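Side-chain contacts in acyl-CoA dehydrogenase (Bacillus subtilis, PDB 5LNX), which catalyses the FAD-dependent dehydrogenation of saturated acyl-CoA thioesters to 2,3-dehydroacyl-CoA, passing the electrons to an acceptor: residues Ile153-Gly158 and Asp162-Phe167; Glu257-Tyr262 and Phe281-Met286; Asp261-Arg266 and Val333-Gly338. One frame throughout, in Å; residues are numbered along the deposited sequence.

Contact 1 (Ile153-Gly158 and Asp162-Phe167); sequences IFITNG and DIYITF. With FAD (flavin-adenine dinucleotide), chain S.
The two backbones stay well apart, Gly-158 and Tyr-164 marking the nearest approach with 8.9 Å between their CA atoms, and Ile-155 to Gly-158 forms a type II beta turn whose third residue, Asn-157, has a phi of 66°. Across this gap the reach is made mostly by the Tyr-164 ring. Its CD2 edge receives CG2 of Ile-155 at 4.4 Å, and the CA of Gly-158 also lies near the ring plane, so the turn meets an edge rather than a face. The phenol oxygen OH lies 4.1 Å from Gly-158 C and is hydrogen-bonded to the backbone N of Gly-159, which fixes the far end of the ring. Within strand 163-169, Thr-166 OG1 donates to Tyr-164 O at 2.7 Å from well above the carbonyl plane. These pieces belong to the beta-rich middle domain of the acyl-CoA dehydrogenase fold: strand 145-156 ends here, and strand 163-169 is an inner strand of a separate mixed sheet, between 119-120 and 179-185. Ile-155 faces two ways. With CG1 beside the backbone N (chi1 -56°), CG2 goes to Tyr-164 while CD1 comes within 4.0 Å of the flavin C2. The next residue reads the flavin directly: Thr-156 OG1 hydrogen-bonds N5 at 2.8 Å, and its backbone N makes a weak bond to O4. Phe-154 lies by the ribityl chain, its CD2 3.6 Å from C1', and meets Tyr-339 of the second subunit edge to face. That subunit also supplies Gln-334 and Arg-266 to the same cofactor.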
# COMPACT_ATOMS: atom_id res chain seq x y z
N ILE D 153 18.97 -18.92 20.91
CA ILE D 153 19.38 -17.70 20.20
C ILE D 153 18.40 -16.53 20.40
O ILE D 153 17.26 -16.70 20.85
CB ILE D 153 19.56 -17.92 18.66
CG1 ILE D 153 18.34 -18.58 18.03
CG2 ILE D 153 20.79 -18.75 18.35
CD1 ILE D 153 18.27 -18.41 16.52
N PHE D 154 18.92 -15.33 20.13
CA PHE D 154 18.17 -14.06 20.14
C PHE D 154 17.40 -13.84 21.43
O PHE D 154 16.21 -13.55 21.38
CB PHE D 154 17.15 -14.06 19.00
CG PHE D 154 17.73 -14.20 17.63
CD1 PHE D 154 18.88 -13.54 17.28
CD2 PHE D 154 17.08 -14.95 16.66
CE1 PHE D 154 19.41 -13.67 16.01
CE2 PHE D 154 17.60 -15.09 15.39
CZ PHE D 154 18.76 -14.44 15.06
N ILE D 155 18.05 -13.98 22.58
CA ILE D 155 17.34 -13.98 23.87
C ILE D 155 17.35 -12.61 24.55
O ILE D 155 18.38 -12.13 25.02
CB ILE D 155 17.89 -15.03 24.85
CG1 ILE D 155 17.86 -16.43 24.23
CG2 ILE D 155 17.10 -15.02 26.14
CD1 ILE D 155 16.50 -16.85 23.72
N THR D 156 16.19 -11.98 24.57
CA THR D 156 16.07 -10.64 25.15
C THR D 156 16.45 -10.80 26.62
O THR D 156 16.27 -11.87 27.18
CB THR D 156 14.64 -10.07 25.06
OG1 THR D 156 14.24 -9.97 23.68
CG2 THR D 156 14.56 -8.70 25.69
N ASN D 157 16.99 -9.73 27.19
CA ASN D 157 17.37 -9.68 28.61
C ASN D 157 18.53 -10.64 28.96
O ASN D 157 18.80 -10.96 30.12
CB ASN D 157 16.14 -9.88 29.51
CG ASN D 157 15.23 -8.64 29.54
OD1 ASN D 157 15.49 -7.65 28.86
ND2 ASN D 157 14.13 -8.73 30.27
N GLY D 158 19.29 -10.97 27.91
CA GLY D 158 20.38 -11.94 27.99
C GLY D 158 21.63 -11.42 28.68
O GLY D 158 22.29 -10.51 28.19
N ASP D 162 18.32 -12.90 35.60
CA ASP D 162 18.57 -13.80 36.74
C ASP D 162 17.80 -15.12 36.60
O ASP D 162 18.28 -16.19 37.02
CB ASP D 162 18.16 -13.13 38.06
CG ASP D 162 18.88 -11.82 38.30
OD1 ASP D 162 20.06 -11.86 38.74
OD2 ASP D 162 18.28 -10.75 38.05
N ILE D 163 16.59 -15.02 36.07
CA ILE D 163 15.72 -16.16 35.81
C ILE D 163 15.48 -16.26 34.30
O ILE D 163 15.14 -15.26 33.66
CB ILE D 163 14.34 -15.97 36.49
CG1 ILE D 163 14.46 -16.01 38.01
CG2 ILE D 163 13.30 -16.93 35.91
CD1 ILE D 163 14.72 -17.35 38.65
N TYR D 164 15.62 -17.47 33.76
CA TYR D 164 15.27 -17.76 32.35
C TYR D 164 14.23 -18.88 32.25
O TYR D 164 14.53 -20.05 32.48
CB TYR D 164 16.50 -18.16 31.52
CG TYR D 164 17.60 -17.14 31.44
CD1 TYR D 164 18.43 -16.90 32.53
CD2 TYR D 164 17.91 -16.49 30.24
CE1 TYR D 164 19.47 -15.98 32.47
CE2 TYR D 164 18.97 -15.58 30.17
CZ TYR D 164 19.74 -15.34 31.29
OH TYR D 164 20.77 -14.43 31.26
N ILE D 165 13.01 -18.51 31.86
CA ILE D 165 11.95 -19.48 31.56
C ILE D 165 12.31 -20.19 30.26
O ILE D 165 12.30 -19.59 29.18
CB ILE D 165 10.55 -18.84 31.41
CG1 ILE D 165 10.19 -18.02 32.64
CG2 ILE D 165 9.51 -19.91 31.15
CD1 ILE D 165 10.53 -18.64 33.99
N THR D 166 12.70 -21.46 30.40
CA THR D 166 13.42 -22.17 29.35
C THR D 166 12.65 -23.39 28.93
O THR D 166 12.20 -24.17 29.77
CB THR D 166 14.84 -22.63 29.78
OG1 THR D 166 15.53 -21.54 30.41
CG2 THR D 166 15.67 -23.08 28.57
N PHE D 167 12.63 -23.60 27.62
CA PHE D 167 11.87 -24.68 27.02
C PHE D 167 12.80 -25.71 26.40
O PHE D 167 13.71 -25.36 25.64
CB PHE D 167 10.87 -24.13 25.98
CG PHE D 167 9.89 -23.17 26.57
CD1 PHE D 167 8.71 -23.61 27.12
CD2 PHE D 167 10.20 -21.82 26.64
CE1 PHE D 167 7.83 -22.71 27.70
CE2 PHE D 167 9.34 -20.92 27.23
CZ PHE D 167 8.14 -21.36 27.76
PA FAD S . 12.17 -17.68 10.68
O1A FAD S . 11.06 -17.97 11.68
O2A FAD S . 12.98 -18.75 10.02
O5B FAD S . 11.44 -16.86 9.51
C5B FAD S . 12.09 -16.23 8.42
C4B FAD S . 10.99 -15.51 7.63
O4B FAD S . 10.21 -16.52 7.05
C3B FAD S . 10.08 -14.68 8.52
O3B FAD S . 9.60 -13.52 7.84
C2B FAD S . 8.91 -15.58 8.79
O2B FAD S . 7.70 -14.84 8.77
C1B FAD S . 8.91 -16.47 7.59
N9A FAD S . 8.41 -17.82 7.78
C8A FAD S . 9.08 -18.93 8.18
N7A FAD S . 8.25 -20.01 8.13
C5A FAD S . 7.04 -19.58 7.71
C6A FAD S . 5.72 -20.15 7.40
N6A FAD S . 5.46 -21.45 7.56
N1A FAD S . 4.76 -19.32 6.92
C2A FAD S . 4.94 -18.01 6.70
N3A FAD S . 6.11 -17.43 6.96
C4A FAD S . 7.17 -18.14 7.44
N1 FAD S . 13.20 -15.49 21.03
C2 FAD S . 12.87 -15.92 22.27
O2 FAD S . 12.64 -17.13 22.42
N3 FAD S . 12.76 -15.10 23.34
C4 FAD S . 13.00 -13.79 23.26
O4 FAD S . 12.90 -13.04 24.26
C4X FAD S . 13.38 -13.25 21.94
N5 FAD S . 13.64 -11.94 21.78
C5X FAD S . 14.01 -11.45 20.57
C6 FAD S . 14.34 -10.12 20.50
C7 FAD S . 14.69 -9.54 19.30
C7M FAD S . 14.91 -8.05 19.33
C8 FAD S . 14.79 -10.40 18.09
C8M FAD S . 15.17 -9.86 16.74
C9 FAD S . 14.50 -11.74 18.18
C9A FAD S . 14.12 -12.32 19.38
N10 FAD S . 13.87 -13.73 19.52
C10 FAD S . 13.47 -14.20 20.79
C1' FAD S . 13.89 -14.64 18.36
C2' FAD S . 12.61 -14.41 17.53
O2' FAD S . 11.39 -14.76 18.20
C3' FAD S . 12.70 -15.11 16.18
O3' FAD S . 13.54 -14.33 15.33
C4' FAD S . 11.33 -15.34 15.57
O4' FAD S . 10.61 -16.30 16.37
C5' FAD S . 11.40 -15.80 14.09
O5' FAD S . 12.25 -16.91 13.81
P FAD S . 13.60 -16.81 12.90
O1P FAD S . 14.27 -18.17 12.76
O2P FAD S . 14.44 -15.67 13.42
O3P FAD S . 13.17 -16.61 11.36

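Contact 2 (Glu257-Tyr262 and Phe281-Met286); sequences EHAVDY and FKLADM
No flat group takes part where Ala-259 and Val-260 meet Leu-283 and Met-286: the rings of His-258, Tyr-262 and Phe-281 have neither face nor edge against the other segment, and every touching side chain is aliphatic or a thioether. The two helix segments run nearly antiparallel, at 153°, with axes 10.4 Å apart. Val-260 and Leu-283 are the backbone pair in register, and a branch of the leucine bridges the gap. Its CD2 lies 3.7 Å from Ala-259 CB and 4.1 Å from Val-260 CG2, so one methyl group touches two successive residues of the facing helix. Met-286, one turn further on, bends at its last torsion (chi3 83°), and this turns CE to Ala-259 CB at 4.2 Å. The short alanine therefore receives two methyl ends, from successive turns of helix 277-305. The pair belongs to the C-terminal helical domain, where helices 229-265 and 277-305 are joined through a small two-stranded antiparallel sheet. Ile-335 packs on Ala-259 and Leu-283, and Leu-375 of the third subunit packs on Val-260 and Leu-283, carrying the apolar patch into the tetramer. Asp-285 forms a salt bridge with Arg-368 of that same subunit. Methyl groups meeting at van der Waals distance give no directional bond, so cohesion between the segments rests on shape and the exclusion of water, while the salt bridge of Asp-285 is made to the third subunit instead of across this pair.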
# COMPACT_ATOMS: atom_id res chain seq x y z
N GLU D 257 3.89 12.55 17.05
CA GLU D 257 4.02 13.75 17.86
C GLU D 257 5.26 14.56 17.45
O GLU D 257 5.17 15.78 17.22
CB GLU D 257 4.02 13.39 19.33
CG GLU D 257 2.66 12.72 19.68
CD GLU D 257 1.52 13.65 20.09
OE1 GLU D 257 1.64 14.30 21.14
OE2 GLU D 257 0.45 13.66 19.45
N HIS D 258 6.38 13.88 17.27
CA HIS D 258 7.59 14.53 16.80
C HIS D 258 7.36 15.15 15.43
O HIS D 258 7.74 16.31 15.17
CB HIS D 258 8.76 13.55 16.71
CG HIS D 258 9.42 13.26 18.03
ND1 HIS D 258 9.03 12.22 18.84
CD2 HIS D 258 10.45 13.87 18.66
CE1 HIS D 258 9.79 12.20 19.92
NE2 HIS D 258 10.67 13.19 19.83
N ALA D 259 6.73 14.36 14.55
CA ALA D 259 6.50 14.77 13.16
C ALA D 259 5.59 16.01 13.04
O ALA D 259 5.76 16.82 12.13
CB ALA D 259 5.89 13.62 12.37
N VAL D 260 4.63 16.13 13.94
CA VAL D 260 3.66 17.23 13.92
C VAL D 260 4.36 18.53 14.31
O VAL D 260 4.39 19.50 13.54
CB VAL D 260 2.49 16.96 14.90
CG1 VAL D 260 1.65 18.23 15.10
CG2 VAL D 260 1.62 15.83 14.38
N ASP D 261 4.89 18.53 15.52
CA ASP D 261 5.74 19.57 16.08
C ASP D 261 6.80 20.07 15.07
O ASP D 261 6.94 21.28 14.82
CB ASP D 261 6.40 18.97 17.38
CG ASP D 261 7.49 19.85 17.97
OD1 ASP D 261 8.44 19.99 17.22
OD2 ASP D 261 7.47 20.34 19.14
N TYR D 262 7.57 19.16 14.52
CA TYR D 262 8.62 19.60 13.56
C TYR D 262 8.00 20.27 12.34
O TYR D 262 8.54 21.25 11.83
CB TYR D 262 9.51 18.45 13.10
CG TYR D 262 10.62 18.88 12.17
CD1 TYR D 262 11.85 19.35 12.65
CD2 TYR D 262 10.45 18.80 10.79
CE1 TYR D 262 12.86 19.75 11.78
CE2 TYR D 262 11.44 19.22 9.91
CZ TYR D 262 12.65 19.68 10.41
OH TYR D 262 13.65 20.03 9.51
N PHE D 281 -1.24 15.17 5.04
CA PHE D 281 -1.98 13.91 4.79
C PHE D 281 -1.31 12.64 5.37
O PHE D 281 -2.01 11.73 5.81
CB PHE D 281 -2.20 13.68 3.28
CG PHE D 281 -3.41 14.39 2.73
CD1 PHE D 281 -3.84 15.61 3.25
CD2 PHE D 281 -4.11 13.86 1.64
CE1 PHE D 281 -4.95 16.26 2.71
CE2 PHE D 281 -5.21 14.50 1.10
CZ PHE D 281 -5.63 15.71 1.63
N LYS D 282 0.02 12.60 5.34
CA LYS D 282 0.82 11.63 6.09
C LYS D 282 0.55 11.66 7.59
O LYS D 282 0.49 10.61 8.27
CB LYS D 282 2.31 11.90 5.91
CG LYS D 282 2.84 11.58 4.52
CD LYS D 282 4.35 11.75 4.49
CE LYS D 282 4.89 11.70 3.08
NZ LYS D 282 4.58 10.42 2.37
N LEU D 283 0.43 12.86 8.12
CA LEU D 283 0.28 13.06 9.55
C LEU D 283 -1.06 12.49 9.97
O LEU D 283 -1.21 11.91 11.06
CB LEU D 283 0.36 14.57 9.90
CG LEU D 283 1.73 15.23 9.72
CD1 LEU D 283 1.64 16.73 9.95
CD2 LEU D 283 2.76 14.64 10.68
N ALA D 284 -2.05 12.72 9.09
CA ALA D 284 -3.45 12.33 9.34
C ALA D 284 -3.58 10.82 9.27
O ALA D 284 -4.17 10.18 10.14
CB ALA D 284 -4.36 12.97 8.32
N ASP D 285 -3.01 10.26 8.23
CA ASP D 285 -2.86 8.83 8.09
C ASP D 285 -2.19 8.21 9.32
O ASP D 285 -2.65 7.18 9.82
CB ASP D 285 -2.07 8.52 6.82
CG ASP D 285 -2.89 8.73 5.56
OD1 ASP D 285 -4.13 8.91 5.68
OD2 ASP D 285 -2.31 8.72 4.47
N MET D 286 -1.11 8.83 9.78
CA MET D 286 -0.36 8.34 10.94
C MET D 286 -1.29 8.31 12.13
O MET D 286 -1.36 7.34 12.88
CB MET D 286 0.85 9.22 11.26
CG MET D 286 2.10 8.89 10.45
SD MET D 286 3.37 10.17 10.42
CE MET D 286 4.21 9.84 11.95

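Contact 3 (Asp261-Arg266 and Val333-Gly338); sequences DYAKQR and VQIYGG. With FAD (flavin-adenine dinucleotide), chain Q.
Aromatic contact comes first: the Tyr-262 and Tyr-336 rings stack face to face, centroids 4.1 Å apart and planes at 16°. Tyr-262 CB also sits over the Tyr-336 face, a CH-pi contact 3.8 Å from the centroid. With CG turned opposite its backbone N (chi1 -178°), Tyr-262 lays its ring on Tyr-336, while Arg-266 CB lies over the rim of the opposite face. A smaller apolar contact runs beside it, Ala-263 CB to Ile-335 CG2 at 4.0 Å. Replacing Tyr-336 with an alanine would probably open a gap against one face of Tyr-262, lose the CH-pi contact to its CB and let that ring tilt. Both segments are helix ends of the C-terminal domain, and residues 334-338 (Gln-Ile-Tyr-Gly-Gly) match the Gln-x-x-Gly-Gly start of an acyl-CoA dehydrogenase signature. Polar contacts go to FAD. Arg-266 NE donates to the phosphate oxygen O1A at 2.9 Å, with NH2 adding a weak bond, and Gly-338 N bonds weakly to O1P. The ribose hydroxyl O3B donates to Gln-334 O at 2.7 Å. At Gly-337, phi is positive and a CB would run into O3P, so the lack of a side chain lets the diphosphate lie close. Thr-156 of the second subunit binds this FAD as well.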
# COMPACT_ATOMS: atom_id res chain seq x y z
N ASP D 261 4.89 18.53 15.52
CA ASP D 261 5.74 19.57 16.08
C ASP D 261 6.80 20.07 15.07
O ASP D 261 6.94 21.28 14.82
CB ASP D 261 6.40 18.97 17.38
CG ASP D 261 7.49 19.85 17.97
OD1 ASP D 261 8.44 19.99 17.22
OD2 ASP D 261 7.47 20.34 19.14
N TYR D 262 7.57 19.16 14.52
CA TYR D 262 8.62 19.60 13.56
C TYR D 262 8.00 20.27 12.34
O TYR D 262 8.54 21.25 11.83
CB TYR D 262 9.51 18.45 13.10
CG TYR D 262 10.62 18.88 12.17
CD1 TYR D 262 11.85 19.35 12.65
CD2 TYR D 262 10.45 18.80 10.79
CE1 TYR D 262 12.86 19.75 11.78
CE2 TYR D 262 11.44 19.22 9.91
CZ TYR D 262 12.65 19.68 10.41
OH TYR D 262 13.65 20.03 9.51
N ALA D 263 6.92 19.68 11.84
CA ALA D 263 6.28 20.07 10.58
C ALA D 263 5.63 21.44 10.65
O ALA D 263 5.30 22.02 9.61
CB ALA D 263 5.24 19.03 10.20
N LYS D 264 5.34 21.85 11.88
CA LYS D 264 4.65 23.10 12.19
C LYS D 264 5.65 24.24 12.27
O LYS D 264 5.33 25.39 11.91
CB LYS D 264 3.93 23.00 13.55
CG LYS D 264 2.54 22.39 13.47
CD LYS D 264 2.03 21.97 14.83
CE LYS D 264 1.47 23.16 15.57
NZ LYS D 264 1.16 22.80 16.98
N GLN D 265 6.83 23.91 12.77
CA GLN D 265 7.92 24.84 13.05
C GLN D 265 8.78 25.03 11.80
O GLN D 265 9.25 26.13 11.49
CB GLN D 265 8.81 24.27 14.19
CG GLN D 265 10.29 24.73 14.17
CD GLN D 265 11.34 23.67 14.56
OE1 GLN D 265 12.40 23.57 13.91
NE2 GLN D 265 11.04 22.82 15.54
N ARG D 266 9.02 23.93 11.10
CA ARG D 266 9.92 23.95 9.95
C ARG D 266 9.30 24.65 8.75
O ARG D 266 8.24 24.24 8.26
CB ARG D 266 10.33 22.54 9.54
CG ARG D 266 11.17 22.52 8.28
CD ARG D 266 12.55 23.10 8.51
NE ARG D 266 13.35 22.97 7.30
CZ ARG D 266 14.63 23.33 7.20
NH1 ARG D 266 15.23 23.94 8.21
NH2 ARG D 266 15.30 23.13 6.05
N VAL D 333 10.68 10.13 9.65
CA VAL D 333 12.02 10.38 9.10
C VAL D 333 11.91 11.35 7.93
O VAL D 333 12.69 12.30 7.82
CB VAL D 333 12.72 9.09 8.65
CG1 VAL D 333 13.99 9.41 7.89
CG2 VAL D 333 13.08 8.25 9.86
N GLN D 334 10.96 11.09 7.04
CA GLN D 334 10.80 11.85 5.79
C GLN D 334 10.45 13.32 6.07
O GLN D 334 10.87 14.23 5.34
CB GLN D 334 9.66 11.23 4.94
CG GLN D 334 9.57 11.75 3.52
CD GLN D 334 10.73 11.30 2.68
OE1 GLN D 334 11.43 10.34 3.03
NE2 GLN D 334 10.93 11.95 1.54
N ILE D 335 9.66 13.51 7.10
CA ILE D 335 9.08 14.81 7.41
C ILE D 335 10.16 15.74 8.00
O ILE D 335 10.17 16.96 7.71
CB ILE D 335 7.92 14.66 8.39
CG1 ILE D 335 6.73 14.03 7.64
CG2 ILE D 335 7.55 16.02 8.97
CD1 ILE D 335 5.48 13.82 8.46
N TYR D 336 11.05 15.16 8.79
CA TYR D 336 12.27 15.83 9.21
C TYR D 336 13.28 16.04 8.09
O TYR D 336 14.21 16.84 8.22
CB TYR D 336 12.95 15.06 10.32
CG TYR D 336 12.44 15.36 11.71
CD1 TYR D 336 13.29 15.85 12.68
CD2 TYR D 336 11.15 15.05 12.08
CE1 TYR D 336 12.84 16.10 13.96
CE2 TYR D 336 10.70 15.26 13.38
CZ TYR D 336 11.56 15.79 14.31
OH TYR D 336 11.15 16.04 15.59
N GLY D 337 13.13 15.30 7.01
CA GLY D 337 14.01 15.43 5.83
C GLY D 337 15.40 14.97 6.18
O GLY D 337 15.57 14.12 7.05
N GLY D 338 16.42 15.59 5.58
CA GLY D 338 17.80 15.28 5.92
C GLY D 338 18.05 15.09 7.41
O GLY D 338 18.73 14.17 7.82
PA FAD Q . 13.21 20.24 4.00
O1A FAD Q . 13.09 20.89 5.36
O2A FAD Q . 13.30 21.00 2.72
O5B FAD Q . 11.85 19.39 3.75
C5B FAD Q . 11.36 18.52 4.77
C4B FAD Q . 10.05 17.85 4.36
O4B FAD Q . 9.14 18.85 3.92
C3B FAD Q . 10.22 16.87 3.22
O3B FAD Q . 9.51 15.66 3.47
C2B FAD Q . 9.66 17.57 2.01
O2B FAD Q . 9.01 16.63 1.16
C1B FAD Q . 8.67 18.52 2.63
N9A FAD Q . 8.40 19.73 1.86
C8A FAD Q . 8.93 20.96 2.04
N7A FAD Q . 8.39 21.85 1.18
C5A FAD Q . 7.47 21.18 0.45
C6A FAD Q . 6.51 21.49 -0.61
N6A FAD Q . 6.45 22.74 -1.10
N1A FAD Q . 5.70 20.49 -1.07
C2A FAD Q . 5.77 19.23 -0.59
N3A FAD Q . 6.61 18.89 0.39
C4A FAD Q . 7.47 19.79 0.92
N1 FAD Q . 22.86 18.56 -0.39
C2 FAD Q . 23.76 19.00 -1.30
O2 FAD Q . 23.55 20.09 -1.89
N3 FAD Q . 24.87 18.28 -1.61
C4 FAD Q . 25.15 17.10 -1.04
O4 FAD Q . 26.20 16.48 -1.34
C4X FAD Q . 24.22 16.56 -0.04
N5 FAD Q . 24.45 15.37 0.54
C5X FAD Q . 23.59 14.87 1.47
C6 FAD Q . 23.89 13.67 2.10
C7 FAD Q . 23.03 13.14 3.04
C7M FAD Q . 23.34 11.83 3.69
C8 FAD Q . 21.83 13.90 3.42
C8M FAD Q . 20.87 13.35 4.43
C9 FAD Q . 21.54 15.10 2.80
C9A FAD Q . 22.37 15.64 1.84
N10 FAD Q . 22.09 16.90 1.20
C10 FAD Q . 23.02 17.37 0.27
C1' FAD Q . 20.92 17.73 1.55
C2' FAD Q . 19.61 17.32 0.93
O2' FAD Q . 19.65 17.82 -0.39
C3' FAD Q . 18.42 17.89 1.70
O3' FAD Q . 18.18 17.11 2.89
C4' FAD Q . 17.10 18.01 0.91
O4' FAD Q . 17.32 18.73 -0.32
C5' FAD Q . 15.99 18.69 1.71
O5' FAD Q . 16.51 19.50 2.77
P FAD Q . 15.92 19.47 4.30
O1P FAD Q . 16.54 18.22 4.92
O2P FAD Q . 16.00 20.80 5.02
O3P FAD Q . 14.36 19.11 4.08

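In the fold
Contact 1 comes first along the chain, in the middle domain, while contacts 2 and 3 both start on helix 229-265 in the C-terminal domain. Centres of contacts 2 and 3 are about 9 Å apart, and they touch, Leu-283 CD2 lying 3.6 Å from Ile-335 CD1; Asp-261 and Tyr-262 belong to both. Contact 1 lies on the opposite side of the chain's centre, with centres about 37 and 39 Å from those of contacts 2 and 3. Contact 1 holds the flavin of one FAD, contact 3 the diphosphate and a ribose hydroxyl of another. Each FAD is bonded by this chain and the second subunit, and the one at contact 3 also by Gln-277 of the fourth subunit.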